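Local coordinates for chitin binding protein (PDB 5FTZ) that is a copper-dependent AA10 lytic polysaccharide monooxygenase, which probably cleaves chitin chains by oxidation at a histidine-brace copper site, at residues F96-T101 with I151-T156. Sequence-based numbering, arbitrary orientation.
Sequences FKYYVT and ILAVWT
Phe96 and Trp155 meet on the inner face of two antiparallel strands, with Phe96 CE1 over one face of the indole, 3.3 Å from Trp155 CD1. The two planes differ by 12° and the five-membered ring's centroid lies 4.6 Å from that of the phenyl, so they are near parallel but slid apart. Phe96 CG sits anti to its carbonyl carbon (chi1 -61°) and Trp155 CG anti to its nitrogen (chi1 169°), which sends both rings the same way. Phe83, Trp85 and Phe87 of strand 80-87 pack against this face of the beta-sandwich, where Tyr98 CE2 lies 3.7 Å from Ala153 CB. Replacing Phe96 with alanine would probably uncover one indole face and open a gap beside Trp85.

On the other face side-chain contacts are longer, from 3.9 Å between Tyr99 CE1 and Val154 CG2, though these residues are buried; the solvent side is at Lys97, whose NZ turns out to a salt bridge with Asp95. Between the faces, Lys97 pairs with Val154 through two backbone bonds; Tyr99 does likewise with Leu152, Tyr99 N reaching Leu152 O at 2.8 Å. Leu152 O also lies at the Tyr99 ring edge, in its plane, 3.6 Å from CD1.

Buried polar ends are satisfied, Tyr98 OH by His137 and Trp85, Trp155 NE1 by Thr93. Trp155, about 5 Å from a bound copper ion, is thus held by ring contact and hydrogen bond, consistent with a second-shell position beside that ion.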
loop_
_atom_site.group_PDB
_atom_site.type_symbol
_atom_site.label_atom_id
_atom_site.label_comp_id
_atom_site.label_asym_id
_atom_site.label_seq_id
_atom_site.Cartn_x
_atom_site.Cartn_y
_atom_site.Cartn_z
ATOM N N PHE A 96 2.823 6.556 13.387
ATOM C CA PHE A 96 3.813 6.980 14.398
ATOM C C PHE A 96 3.266 6.663 15.761
ATOM O O PHE A 96 2.086 7.006 16.012
ATOM C CB PHE A 96 4.120 8.480 14.299
ATOM C CG PHE A 96 4.712 8.911 12.974
ATOM C CD1 PHE A 96 6.089 8.869 12.743
ATOM C CD2 PHE A 96 3.911 9.280 11.924
ATOM C CE1 PHE A 96 6.638 9.233 11.521
ATOM C CE2 PHE A 96 4.438 9.658 10.724
ATOM C CZ PHE A 96 5.805 9.617 10.513
ATOM N N LYS A 97 4.059 6.086 16.634
ATOM C CA LYS A 97 3.617 5.790 18.006
ATOM C C LYS A 97 4.689 6.259 18.949
ATOM O O LYS A 97 5.898 6.108 18.642
ATOM C CB LYS A 97 3.368 4.329 18.256
ATOM C CG LYS A 97 2.220 3.765 17.452
ATOM C CD LYS A 97 2.078 2.289 17.677
ATOM C CE LYS A 97 0.745 1.792 17.145
ATOM N NZ LYS A 97 0.965 0.542 16.438
ATOM N N TYR A 98 4.297 6.790 20.081
ATOM C CA TYR A 98 5.222 7.320 21.062
ATOM C C TYR A 98 4.918 6.711 22.418
ATOM O O TYR A 98 3.757 6.702 22.840
ATOM C CB TYR A 98 5.115 8.844 21.148
ATOM C CG TYR A 98 5.411 9.541 19.880
ATOM C CD1 TYR A 98 4.391 9.744 18.920
ATOM C CD2 TYR A 98 6.678 10.019 19.572
ATOM C CE1 TYR A 98 4.643 10.378 17.713
ATOM C CE2 TYR A 98 6.954 10.666 18.367
ATOM C CZ TYR A 98 5.950 10.859 17.456
ATOM O OH TYR A 98 6.198 11.492 16.258
ATOM N N TYR A 99 5.935 6.178 23.081
ATOM C CA TYR A 99 5.838 5.423 24.333
ATOM C C TYR A 99 6.695 6.126 25.358
ATOM O O TYR A 99 7.676 6.772 25.000
ATOM C CB TYR A 99 6.368 3.993 24.204
ATOM C CG TYR A 99 5.734 3.143 23.111
ATOM C CD1 TYR A 99 6.115 3.252 21.807
ATOM C CD2 TYR A 99 4.724 2.267 23.404
ATOM C CE1 TYR A 99 5.545 2.457 20.836
ATOM C CE2 TYR A 99 4.154 1.446 22.401
ATOM C CZ TYR A 99 4.572 1.565 21.154
ATOM O OH TYR A 99 4.069 0.828 20.081
ATOM N N VAL A 100 6.364 6.025 26.645
ATOM C CA VAL A 100 7.173 6.548 27.695
ATOM C C VAL A 100 7.517 5.428 28.721
ATOM O O VAL A 100 6.730 4.473 28.877
ATOM C CB VAL A 100 6.517 7.741 28.384
ATOM C CG1 VAL A 100 5.282 7.313 29.135
ATOM C CG2 VAL A 100 7.484 8.518 29.251
ATOM N N THR A 101 8.592 5.570 29.426
ATOM C CA THR A 101 8.929 4.713 30.539
ATOM C C THR A 101 7.960 4.910 31.704
ATOM O O THR A 101 7.249 5.902 31.810
ATOM C CB THR A 101 10.380 4.946 30.945
ATOM O OG1 THR A 101 10.637 6.359 31.013
ATOM C CG2 THR A 101 11.328 4.265 29.949
ATOM N N ILE A 151 11.433 8.586 26.113
ATOM C CA ILE A 151 10.382 8.513 25.122
ATOM C C ILE A 151 10.897 7.737 23.954
ATOM O O ILE A 151 11.974 8.082 23.395
ATOM C CB ILE A 151 9.846 9.922 24.738
ATOM C CG1 ILE A 151 9.113 10.574 25.925
ATOM C CG2 ILE A 151 8.988 9.790 23.467
ATOM C CD1 ILE A 151 8.708 12.026 25.797
ATOM N N LEU A 152 10.197 6.705 23.573
ATOM C CA LEU A 152 10.475 5.866 22.383
ATOM C C LEU A 152 9.513 6.229 21.302
ATOM O O LEU A 152 8.286 6.116 21.494
ATOM C CB LEU A 152 10.388 4.379 22.733
ATOM C CG LEU A 152 10.520 3.430 21.543
ATOM C CD1 LEU A 152 11.902 3.438 20.979
ATOM C CD2 LEU A 152 10.093 2.023 21.932
ATOM N N ALA A 153 10.045 6.635 20.149
ATOM C CA ALA A 153 9.274 6.955 18.965
ATOM C C ALA A 153 9.478 5.868 17.965
ATOM O O ALA A 153 10.606 5.454 17.720
ATOM C CB ALA A 153 9.741 8.304 18.445
ATOM N N VAL A 154 8.380 5.378 17.420
ATOM C CA VAL A 154 8.401 4.302 16.443
ATOM C C VAL A 154 7.640 4.722 15.196
ATOM O O VAL A 154 6.463 5.084 15.271
ATOM C CB VAL A 154 7.835 3.013 17.044
ATOM C CG1 VAL A 154 8.034 1.890 16.011
ATOM C CG2 VAL A 154 8.508 2.623 18.366
ATOM N N TRP A 155 8.338 4.697 14.063
ATOM C CA TRP A 155 7.781 5.038 12.751
ATOM C C TRP A 155 7.649 3.765 11.924
ATOM O O TRP A 155 8.639 3.181 11.566
ATOM C CB TRP A 155 8.715 6.042 12.087
ATOM C CG TRP A 155 8.427 6.291 10.637
ATOM C CD1 TRP A 155 7.215 6.311 10.031
ATOM C CD2 TRP A 155 9.389 6.630 9.615
ATOM N NE1 TRP A 155 7.362 6.589 8.664
ATOM C CE2 TRP A 155 8.687 6.834 8.418
ATOM C CE3 TRP A 155 10.780 6.808 9.622
ATOM C CZ2 TRP A 155 9.343 7.141 7.220
ATOM C CZ3 TRP A 155 11.394 7.172 8.463
ATOM C CH2 TRP A 155 10.684 7.317 7.284
ATOM N N THR A 156 6.411 3.345 11.652
ATOM C CA THR A 156 6.190 2.109 10.914
ATOM C C THR A 156 5.935 2.396 9.449
ATOM O O THR A 156 5.090 3.225 9.099
ATOM C CB THR A 156 5.062 1.307 11.509
ATOM O OG1 THR A 156 5.378 0.967 12.880
ATOM C CG2 THR A 156 4.791 0.017 10.707
#